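Local coordinates for uncharacterized protein Atu1656/AGR_C_3050 (Agrobacterium tumefaciens, PDB 2OJH) that is of unknown function but folds as a six-bladed beta-propeller of the TolB family, and so may serve in binding a partner protein, at residues A[35-46]-A[58-69]; A[228-237]-A[249-257]. One frame throughout, in Å; residues are numbered along the deposited sequence. Where two conformers were deposited one is given.

The chain passes through the propeller blade by blade, and the two contacts follow one another in series without nesting or crossing. Near the N terminus, contact 1 runs from strand 33-40 of the first sheet into strand 45-49 of the next, then meets 58-69, the end of strand 55-60 and the strand 63-68 that follows it; it closes an 11-residue gap and ties two neighbouring blades together. Strand 285-291 joins the sheet of strand 33-40, so the two chain ends share a blade. Contact 2, much later, pairs the two central strands of one blade, 230-237 and 247-255, closing 11 residues as a beta hairpin. The contact centres lie about 22 Å apart, and their nearest atoms about 9 Å.

Contact 1 of 2, residues A[35-46]-A[58-69]; sequences RVVWQTPELFEA and LNSEGLLYRLSL
This is a blade-to-blade contact of the beta-propeller: segment 35-46 leaves strand 33-40 of one sheet, passes through a turn and becomes the first strand of the next, where it meets the hairpin 58-69. Phe44 fills the junction. Its ring lies between Trp38 CZ3 over one face and Ser60 over the other, with Ser60 CB 3.6 Å from the centroid of the Phe44 ring in a CH-pi contact 6° off the ring normal. Phe44 CE2 also reaches Tyr65 CD1 at 3.8 Å, the two rings meeting obliquely, while Leu58 CB packs at the Phe44 edge. Further along, Leu67 CD2 rests against Trp38 CE3, and at the far end Leu69 CD2 wedges against both methyls of Val37.

Glu45 and Asn59 form an antiparallel hydrogen-bonded pair, Glu45 N giving to Asn59 O at 2.8 Å. The Asn59 amide turns to His90 and Asn88, and Glu45 forms a salt bridge with Arg245, so these buried polar ends have partners beyond the hairpin. Two waters stitch the turn Ser60-Leu63 to the loop: one accepts from Leu43 N and donates to Glu61 OE2, the other joins Leu43 O, Glu45 OE2 and Glu61 N. Leu43 O takes two donors, the second water and the Ser60 hydroxyl: with OG anti to the backbone N (chi1 179°), Ser60 OG donates to Leu43 O at 2.7 Å from above the carbonyl plane.

Contact 2 of 2, residues A[228-237]-A[249-257]; sequences GDKVVFVSYD and VRVQLMDMD
Selenomethionine Met254 reaches across to Phe233 in a Met-aromatic contact, its SE 3.6 Å from Phe233 CE1 and approaching the ring obliquely. Gln252 covers a face of the same ring, with Gln252 CB 3.6 Å from the centroid of the Phe233 ring, a CH-pi contact. Phe233 chi1 of 65° sets the ring between its backbone N and carbonyl carbon, leaning it over the partner strand. Beyond SE, Met254 CE lies 3.5 Å from Val231 CG1.

These side chains line one face of an antiparallel beta hairpin at the middle of a propeller blade, the strands 157° apart in direction. Val231-Met254, Phe233-Gln252 and Ser235-Arg250 are its hydrogen-bonded pairs. On the face of Val232, Val234, Val251 and Leu253, Val232 CG2 meets Val251 CG1 at 3.8 Å, and Phe286 of the neighbouring blade packs on both valines.

Water bridges Ser235 OG to Gln252 NE2, weakly at the amide; Asp219 and Thr263, from the flanking strands, bind the same two side chains. At one end Lys230 NZ meets Asp255 OD1 at 2.8 Å. Asn260 binds the other carboxylate oxygen, so Asp255 probably stays ionised, its charge balanced by the lysine.

Contact 1 of 2, residues A[35-46]-A[58-69]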
loop_
_atom_site.group_PDB
_atom_site.type_symbol
_atom_site.label_atom_id
_atom_site.label_comp_id
_atom_site.label_asym_id
_atom_site.label_seq_id
_atom_site.Cartn_x
_atom_site.Cartn_y
_atom_site.Cartn_z
ATOM N N ARG A 35 17.714 -3.737 -7.550
ATOM C CA ARG A 35 18.579 -2.562 -7.617
ATOM C C ARG A 35 18.307 -1.643 -6.422
ATOM O O ARG A 35 17.180 -1.600 -5.932
ATOM C CB ARG A 35 18.398 -1.822 -8.952
ATOM C CG ARG A 35 17.752 -0.435 -8.888
ATOM C CD ARG A 35 18.024 0.320 -10.178
ATOM N NE ARG A 35 18.048 1.774 -10.019
ATOM C CZ ARG A 35 17.143 2.607 -10.529
ATOM N NH1 ARG A 35 17.263 3.923 -10.334
ATOM N NH2 ARG A 35 16.116 2.134 -11.226
ATOM N N VAL A 36 19.334 -0.911 -5.989
ATOM C CA VAL A 36 19.213 0.063 -4.905
ATOM C C VAL A 36 19.045 1.445 -5.549
ATOM O O VAL A 36 19.922 1.917 -6.294
ATOM C CB VAL A 36 20.465 0.036 -4.017
ATOM C CG1 VAL A 36 20.414 1.137 -2.953
ATOM C CG2 VAL A 36 20.660 -1.353 -3.391
ATOM N N VAL A 37 17.908 2.078 -5.281
ATOM C CA VAL A 37 17.646 3.426 -5.761
ATOM C C VAL A 37 18.306 4.467 -4.867
ATOM O O VAL A 37 18.913 5.412 -5.360
ATOM C CB VAL A 37 16.131 3.700 -5.809
ATOM C CG1 VAL A 37 15.864 5.088 -6.383
ATOM C CG2 VAL A 37 15.473 2.664 -6.678
ATOM N N TRP A 38 18.179 4.301 -3.554
ATOM C CA TRP A 38 18.669 5.308 -2.608
ATOM C C TRP A 38 18.718 4.725 -1.204
ATOM O O TRP A 38 17.777 4.033 -0.799
ATOM C CB TRP A 38 17.704 6.498 -2.604
ATOM C CG TRP A 38 18.221 7.700 -1.909
ATOM C CD1 TRP A 38 19.353 8.407 -2.217
ATOM C CD2 TRP A 38 17.611 8.365 -0.809
ATOM N NE1 TRP A 38 19.489 9.470 -1.346
ATOM C CE2 TRP A 38 18.430 9.472 -0.480
ATOM C CE3 TRP A 38 16.446 8.144 -0.075
ATOM C CZ2 TRP A 38 18.120 10.358 0.557
ATOM C CZ3 TRP A 38 16.122 9.043 0.975
ATOM C CH2 TRP A 38 16.976 10.122 1.285
ATOM N N GLN A 39 19.807 4.997 -0.477
ATOM C CA GLN A 39 19.915 4.649 0.941
ATOM C C GLN A 39 20.010 5.909 1.751
ATOM O O GLN A 39 20.572 6.915 1.283
ATOM C CB GLN A 39 21.107 3.736 1.213
ATOM C CG GLN A 39 21.022 2.436 0.396
ATOM C CD GLN A 39 21.988 1.394 0.853
ATOM O OE1 GLN A 39 23.053 1.716 1.396
ATOM N NE2 GLN A 39 21.646 0.120 0.609
ATOM N N THR A 40 19.469 5.874 2.968
ATOM C CA THR A 40 19.449 7.055 3.837
ATOM C C THR A 40 19.473 6.648 5.304
ATOM O O THR A 40 18.966 5.583 5.647
ATOM C CB THR A 40 18.211 7.959 3.542
ATOM O OG1 THR A 40 18.142 9.051 4.478
ATOM C CG2 THR A 40 16.933 7.166 3.591
ATOM N N PRO A 41 20.080 7.486 6.164
ATOM C CA PRO A 41 19.941 7.285 7.616
ATOM C C PRO A 41 18.553 7.685 8.158
ATOM O O PRO A 41 18.252 7.425 9.311
ATOM C CB PRO A 41 21.042 8.179 8.196
ATOM C CG PRO A 41 21.144 9.292 7.207
ATOM C CD PRO A 41 20.940 8.643 5.861
ATOM N N GLU A 42 17.730 8.297 7.315
ATOM C CA GLU A 42 16.360 8.633 7.681
ATOM C C GLU A 42 15.440 7.422 7.526
ATOM O O GLU A 42 15.836 6.395 6.958
ATOM C CB GLU A 42 15.853 9.803 6.830
ATOM C CG GLU A 42 16.793 11.017 6.826
ATOM C CD GLU A 42 16.861 11.733 8.166
ATOM O OE1 GLU A 42 15.883 11.677 8.941
ATOM O OE2 GLU A 42 17.900 12.365 8.448
ATOM N N LEU A 43 14.218 7.547 8.039
ATOM C CA LEU A 43 13.215 6.492 7.911
ATOM C C LEU A 43 12.250 6.864 6.786
ATOM O O LEU A 43 11.458 7.812 6.918
ATOM C CB LEU A 43 12.471 6.324 9.245
ATOM C CG LEU A 43 11.617 5.072 9.438
ATOM C CD1 LEU A 43 12.507 3.851 9.550
ATOM C CD2 LEU A 43 10.799 5.245 10.706
ATOM N N PHE A 44 12.362 6.158 5.661
ATOM C CA PHE A 44 11.517 6.409 4.504
ATOM C C PHE A 44 10.676 5.172 4.316
ATOM O O PHE A 44 11.148 4.056 4.585
ATOM C CB PHE A 44 12.349 6.676 3.249
ATOM C CG PHE A 44 12.655 8.116 3.037
ATOM C CD1 PHE A 44 13.510 8.798 3.904
ATOM C CD2 PHE A 44 12.045 8.810 1.998
ATOM C CE1 PHE A 44 13.795 10.144 3.716
ATOM C CE2 PHE A 44 12.319 10.169 1.808
ATOM C CZ PHE A 44 13.186 10.829 2.670
ATOM N N GLU A 45 9.436 5.360 3.858
ATOM C CA GLU A 45 8.453 4.276 3.899
ATOM C C GLU A 45 7.577 4.166 2.674
ATOM O O GLU A 45 7.271 5.164 2.036
ATOM C CB GLU A 45 7.563 4.441 5.159
ATOM C CG GLU A 45 8.400 4.396 6.461
ATOM C CD GLU A 45 7.588 4.392 7.722
ATOM O OE1 GLU A 45 7.118 3.301 8.109
ATOM O OE2 GLU A 45 7.469 5.469 8.369
ATOM N N ALA A 46 7.158 2.939 2.364
ATOM C CA ALA A 46 5.928 2.730 1.549
ATOM C C ALA A 46 5.889 3.383 0.160
ATOM O O ALA A 46 5.060 4.280 -0.132
ATOM C CB ALA A 46 4.659 3.103 2.392
ATOM N N LEU A 58 7.303 8.379 -1.764
ATOM C CA LEU A 58 7.562 7.822 -0.429
ATOM C C LEU A 58 7.090 8.787 0.664
ATOM O O LEU A 58 7.024 9.999 0.453
ATOM C CB LEU A 58 9.072 7.634 -0.204
ATOM C CG LEU A 58 9.928 6.509 -0.816
ATOM C CD1 LEU A 58 9.845 5.189 -0.106
ATOM C CD2 LEU A 58 9.777 6.361 -2.345
ATOM N N ASN A 59 6.824 8.265 1.856
ATOM C CA ASN A 59 6.690 9.176 2.997
ATOM C C ASN A 59 7.825 9.030 3.998
ATOM O O ASN A 59 8.425 7.948 4.161
ATOM C CB ASN A 59 5.322 9.043 3.696
ATOM C CG ASN A 59 5.079 7.645 4.207
ATOM O OD1 ASN A 59 4.838 6.734 3.429
ATOM N ND2 ASN A 59 5.161 7.471 5.512
ATOM N N SER A 60 8.068 10.122 4.707
ATOM C CA SER A 60 9.028 10.126 5.787
ATOM C C SER A 60 8.657 11.204 6.801
ATOM O O SER A 60 8.568 12.401 6.465
ATOM C CB SER A 60 10.436 10.369 5.240
ATOM O OG SER A 60 11.391 10.397 6.293
ATOM N N GLU A 61 8.454 10.761 8.038
ATOM C CA GLU A 61 8.199 11.659 9.173
ATOM C C GLU A 61 7.030 12.610 8.901
ATOM O O GLU A 61 7.097 13.803 9.211
ATOM C CB GLU A 61 9.474 12.429 9.555
ATOM C CG GLU A 61 10.692 11.541 9.809
ATOM C CD GLU A 61 10.581 10.705 11.084
ATOM O OE1 GLU A 61 9.768 11.062 11.970
ATOM O OE2 GLU A 61 11.313 9.690 11.215
ATOM N N GLY A 62 5.976 12.065 8.295
ATOM C CA GLY A 62 4.738 12.802 8.034
ATOM C C GLY A 62 4.652 13.590 6.736
ATOM O O GLY A 62 3.599 14.172 6.427
ATOM N N LEU A 63 5.746 13.616 5.978
ATOM C CA LEU A 63 5.824 14.361 4.726
ATOM C C LEU A 63 5.951 13.437 3.535
ATOM O O LEU A 63 6.408 12.292 3.678
ATOM C CB LEU A 63 7.008 15.319 4.757
ATOM C CG LEU A 63 6.951 16.436 5.828
ATOM C CD1 LEU A 63 8.217 17.275 5.730
ATOM C CD2 LEU A 63 5.724 17.343 5.660
ATOM N N LEU A 64 5.536 13.913 2.362
ATOM C CA LEU A 64 5.658 13.100 1.143
ATOM C C LEU A 64 6.822 13.581 0.282
ATOM O O LEU A 64 7.050 14.791 0.165
ATOM C CB LEU A 64 4.396 13.192 0.286
ATOM C CG LEU A 64 3.170 12.348 0.564
ATOM C CD1 LEU A 64 2.246 12.616 -0.609
ATOM C CD2 LEU A 64 3.537 10.875 0.616
ATOM N N TYR A 65 7.503 12.633 -0.368
ATOM C CA TYR A 65 8.641 12.945 -1.236
ATOM C C TYR A 65 8.623 12.190 -2.566
ATOM O O TYR A 65 8.304 10.995 -2.605
ATOM C CB TYR A 65 9.955 12.597 -0.524
ATOM C CG TYR A 65 10.212 13.365 0.740
ATOM C CD1 TYR A 65 9.691 12.937 1.953
ATOM C CD2 TYR A 65 11.012 14.502 0.729
ATOM C CE1 TYR A 65 9.929 13.655 3.139
ATOM C CE2 TYR A 65 11.273 15.210 1.910
ATOM C CZ TYR A 65 10.718 14.777 3.103
ATOM O OH TYR A 65 10.953 15.460 4.276
ATOM N N ARG A 66 9.015 12.873 -3.643
ATOM C CA ARG A 66 9.270 12.204 -4.925
ATOM C C ARG A 66 10.772 11.887 -5.067
ATOM O O ARG A 66 11.621 12.745 -4.805
ATOM C CB ARG A 66 8.825 13.081 -6.105
ATOM C CG ARG A 66 7.347 13.438 -6.122
ATOM C CD ARG A 66 6.992 14.303 -7.328
ATOM N NE ARG A 66 5.836 15.157 -7.025
ATOM C CZ ARG A 66 5.915 16.407 -6.539
ATOM N NH1 ARG A 66 4.804 17.111 -6.302
ATOM N NH2 ARG A 66 7.101 16.961 -6.273
ATOM N N LEU A 67 11.088 10.656 -5.471
ATOM C CA LEU A 67 12.466 10.255 -5.774
ATOM C C LEU A 67 12.541 9.815 -7.231
ATOM O O LEU A 67 11.951 8.785 -7.593
ATOM C CB LEU A 67 12.904 9.105 -4.881
ATOM C CG LEU A 67 13.236 9.374 -3.412
ATOM C CD1 LEU A 67 12.018 9.803 -2.557
ATOM C CD2 LEU A 67 13.815 8.084 -2.866
ATOM N N SER A 68 13.228 10.607 -8.054
ATOM C CA SER A 68 13.351 10.318 -9.481
ATOM C C SER A 68 14.170 9.061 -9.745
ATOM O O SER A 68 15.206 8.850 -9.131
ATOM C CB SER A 68 13.974 11.497 -10.219
ATOM O OG SER A 68 13.982 11.235 -11.603
ATOM N N LEU A 69 13.690 8.247 -10.672
ATOM C CA LEU A 69 14.360 6.991 -11.043
ATOM C C LEU A 69 15.457 7.159 -12.104
ATOM O O LEU A 69 16.236 6.239 -12.340
ATOM C CB LEU A 69 13.338 5.938 -11.465
ATOM C CG LEU A 69 12.524 5.406 -10.273
ATOM C CD1 LEU A 69 11.406 4.553 -10.761
ATOM C CD2 LEU A 69 13.403 4.620 -9.290
HETATM O O HOH W 1 13.756 9.829 9.798
HETATM O O HOH W 2 9.146 8.034 8.496
#

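Contact 2 of 2, residues A[228-237]-A[249-257]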
loop_
_atom_site.group_PDB
_atom_site.type_symbol
_atom_site.label_atom_id
_atom_site.label_comp_id
_atom_site.label_asym_id
_atom_site.label_seq_id
_atom_site.Cartn_x
_atom_site.Cartn_y
_atom_site.Cartn_z
ATOM N N GLY A 228 -1.658 -8.307 -14.167
ATOM C CA GLY A 228 -2.753 -9.229 -13.894
ATOM C C GLY A 228 -2.408 -10.677 -13.695
ATOM O O GLY A 228 -3.302 -11.531 -13.752
ATOM N N ASP A 229 -1.141 -10.977 -13.430
ATOM C CA ASP A 229 -0.748 -12.379 -13.237
ATOM C C ASP A 229 -0.269 -12.710 -11.812
ATOM O O ASP A 229 -0.228 -13.878 -11.428
ATOM C CB ASP A 229 0.312 -12.843 -14.276
ATOM C CG ASP A 229 1.616 -12.015 -14.234
ATOM O OD1 ASP A 229 1.566 -10.816 -13.909
ATOM O OD2 ASP A 229 2.694 -12.583 -14.535
ATOM N N LYS A 230 0.107 -11.683 -11.049
ATOM C CA LYS A 230 0.830 -11.894 -9.787
ATOM C C LYS A 230 0.373 -10.936 -8.707
ATOM O O LYS A 230 -0.084 -9.810 -8.973
ATOM C CB LYS A 230 2.354 -11.703 -9.989
ATOM C CG LYS A 230 3.083 -12.728 -10.884
ATOM C CD LYS A 230 3.090 -14.109 -10.255
ATOM C CE LYS A 230 3.906 -15.096 -11.100
ATOM N NZ LYS A 230 3.709 -16.530 -10.694
ATOM N N VAL A 231 0.526 -11.400 -7.473
ATOM C CA VAL A 231 0.330 -10.584 -6.279
ATOM C C VAL A 231 1.602 -10.688 -5.430
ATOM O O VAL A 231 2.053 -11.811 -5.113
ATOM C CB VAL A 231 -0.880 -11.140 -5.440
ATOM C CG1 VAL A 231 -0.996 -10.432 -4.080
ATOM C CG2 VAL A 231 -2.202 -11.032 -6.254
ATOM N N VAL A 232 2.129 -9.531 -5.018
ATOM C CA VAL A 232 3.266 -9.472 -4.079
ATOM C C VAL A 232 2.710 -9.121 -2.682
ATOM O O VAL A 232 1.699 -8.417 -2.559
ATOM C CB VAL A 232 4.354 -8.427 -4.566
ATOM C CG1 VAL A 232 3.830 -7.017 -4.482
ATOM C CG2 VAL A 232 5.660 -8.548 -3.781
ATOM N N PHE A 233 3.355 -9.606 -1.629
ATOM C CA PHE A 233 2.862 -9.378 -0.280
ATOM C C PHE A 233 3.985 -9.739 0.685
ATOM O O PHE A 233 5.025 -10.237 0.254
ATOM C CB PHE A 233 1.549 -10.151 0.006
ATOM C CG PHE A 233 1.689 -11.666 -0.006
ATOM C CD1 PHE A 233 1.654 -12.355 -1.201
ATOM C CD2 PHE A 233 1.771 -12.387 1.179
ATOM C CE1 PHE A 233 1.753 -13.755 -1.221
ATOM C CE2 PHE A 233 1.902 -13.796 1.164
ATOM C CZ PHE A 233 1.893 -14.456 -0.028
ATOM N N VAL A 234 3.811 -9.402 1.960
ATOM C CA VAL A 234 4.803 -9.724 2.992
ATOM C C VAL A 234 4.235 -10.787 3.933
ATOM O O VAL A 234 3.077 -10.690 4.317
ATOM C CB VAL A 234 5.129 -8.497 3.824
ATOM C CG1 VAL A 234 6.008 -8.846 5.029
ATOM C CG2 VAL A 234 5.813 -7.414 2.964
ATOM N N SER A 235 5.055 -11.754 4.342
ATOM C CA SER A 235 4.689 -12.765 5.354
ATOM C C SER A 235 5.518 -12.573 6.626
ATOM O O SER A 235 6.749 -12.658 6.582
ATOM C CB SER A 235 4.936 -14.188 4.836
ATOM O OG SER A 235 3.894 -14.594 3.953
ATOM N N TYR A 236 4.852 -12.292 7.748
ATOM C CA TYR A 236 5.517 -12.234 9.043
ATOM C C TYR A 236 5.476 -13.625 9.646
ATOM O O TYR A 236 4.645 -14.424 9.237
ATOM C CB TYR A 236 4.724 -11.368 9.979
ATOM C CG TYR A 236 4.804 -9.875 9.772
ATOM C CD1 TYR A 236 5.753 -9.104 10.456
ATOM C CD2 TYR A 236 3.916 -9.241 8.950
ATOM C CE1 TYR A 236 5.792 -7.700 10.303
ATOM C CE2 TYR A 236 3.956 -7.847 8.785
ATOM C CZ TYR A 236 4.905 -7.092 9.483
ATOM O OH TYR A 236 4.940 -5.686 9.349
ATOM N N ASP A 237 6.321 -13.915 10.635
ATOM C CA ASP A 237 6.118 -15.130 11.423
ATOM C C ASP A 237 4.717 -15.124 12.060
ATOM O O ASP A 237 4.125 -14.064 12.306
ATOM C CB ASP A 237 7.214 -15.319 12.487
ATOM C CG ASP A 237 8.619 -15.474 11.883
ATOM O OD1 ASP A 237 8.769 -15.701 10.649
ATOM O OD2 ASP A 237 9.591 -15.348 12.662
ATOM N N VAL A 249 11.239 -10.638 7.927
ATOM C CA VAL A 249 10.055 -11.038 7.142
ATOM C C VAL A 249 10.439 -11.684 5.781
ATOM O O VAL A 249 11.626 -11.854 5.488
ATOM C CB VAL A 249 9.029 -9.886 6.947
ATOM C CG1 VAL A 249 8.573 -9.329 8.305
ATOM C CG2 VAL A 249 9.574 -8.757 6.037
ATOM N N ARG A 250 9.423 -12.080 5.007
ATOM C CA ARG A 250 9.595 -12.665 3.680
ATOM C C ARG A 250 8.757 -11.847 2.712
ATOM O O ARG A 250 7.607 -11.563 3.008
ATOM C CB ARG A 250 9.093 -14.110 3.661
ATOM C CG ARG A 250 9.838 -15.081 4.574
ATOM C CD ARG A 250 9.092 -16.417 4.698
ATOM N NE ARG A 250 9.950 -17.513 5.158
ATOM C CZ ARG A 250 10.212 -17.802 6.433
ATOM N NH1 ARG A 250 9.699 -17.071 7.418
ATOM N NH2 ARG A 250 11.001 -18.832 6.727
ATOM N N VAL A 251 9.331 -11.456 1.577
ATOM C CA VAL A 251 8.568 -10.829 0.506
ATOM C C VAL A 251 8.167 -11.996 -0.407
ATOM O O VAL A 251 9.027 -12.731 -0.914
ATOM C CB VAL A 251 9.372 -9.729 -0.218
ATOM C CG1 VAL A 251 8.617 -9.178 -1.439
ATOM C CG2 VAL A 251 9.705 -8.579 0.760
ATOM N N GLN A 252 6.855 -12.173 -0.563
ATOM C CA GLN A 252 6.297 -13.302 -1.253
ATOM C C GLN A 252 5.644 -12.882 -2.542
ATOM O O GLN A 252 5.239 -11.729 -2.699
ATOM C CB GLN A 252 5.208 -13.960 -0.403
ATOM C CG GLN A 252 5.606 -14.315 0.995
ATOM C CD GLN A 252 6.410 -15.568 1.034
ATOM O OE1 GLN A 252 7.625 -15.513 1.012
ATOM N NE2 GLN A 252 5.744 -16.716 1.052
ATOM N N LEU A 253 5.500 -13.853 -3.442
ATOM C CA LEU A 253 4.789 -13.650 -4.693
ATOM C C LEU A 253 3.937 -14.887 -4.947
ATOM O O LEU A 253 4.342 -16.019 -4.603
ATOM C CB LEU A 253 5.779 -13.451 -5.852
ATOM C CG LEU A 253 5.274 -12.860 -7.180
ATOM C CD1 LEU A 253 5.016 -11.406 -7.035
ATOM C CD2 LEU A 253 6.282 -13.074 -8.348
HETATM N N MSE A 254 2.761 -14.662 -5.532
HETATM C CA MSE A 254 1.871 -15.750 -5.950
HETATM C C MSE A 254 1.014 -15.354 -7.156
HETATM O O MSE A 254 0.911 -14.172 -7.494
HETATM C CB MSE A 254 0.946 -16.107 -4.794
HETATM C CG MSE A 254 -0.005 -14.966 -4.464
HETATM SE SE MSE A 254 -1.029 -15.322 -2.844
HETATM C CE MSE A 254 -1.787 -13.545 -2.607
ATOM N N ASP A 255 0.379 -16.354 -7.769
ATOM C CA ASP A 255 -0.603 -16.142 -8.850
ATOM C C ASP A 255 -1.849 -15.428 -8.291
ATOM O O ASP A 255 -2.095 -15.469 -7.073
ATOM C CB ASP A 255 -1.007 -17.494 -9.474
ATOM C CG ASP A 255 0.162 -18.220 -10.161
ATOM O OD1 ASP A 255 1.156 -17.562 -10.532
ATOM O OD2 ASP A 255 0.090 -19.463 -10.346
HETATM N N MSE A 256 -2.632 -14.772 -9.158
HETATM C CA MSE A 256 -3.907 -14.150 -8.739
HETATM C C MSE A 256 -4.827 -15.055 -7.905
HETATM O O MSE A 256 -5.554 -14.576 -7.032
HETATM C CB MSE A 256 -4.725 -13.686 -9.935
HETATM C CG MSE A 256 -4.102 -12.640 -10.768
HETATM SE SE MSE A 256 -3.615 -11.038 -9.783
HETATM C CE MSE A 256 -5.323 -10.314 -9.403
ATOM N N ASP A 257 -4.826 -16.356 -8.193
ATOM C CA ASP A 257 -5.745 -17.275 -7.525
ATOM C C ASP A 257 -5.092 -17.888 -6.301
ATOM O O ASP A 257 -5.653 -18.794 -5.673
ATOM C CB ASP A 257 -6.247 -18.374 -8.490
ATOM C CG ASP A 257 -5.142 -19.315 -8.949
ATOM O OD1 ASP A 257 -3.954 -19.012 -8.737
ATOM O OD2 ASP A 257 -5.463 -20.377 -9.529
HETATM O O HOH W 3 -2.421 -15.644 -12.165
HETATM O O HOH W 4 3.220 -16.950 2.729
#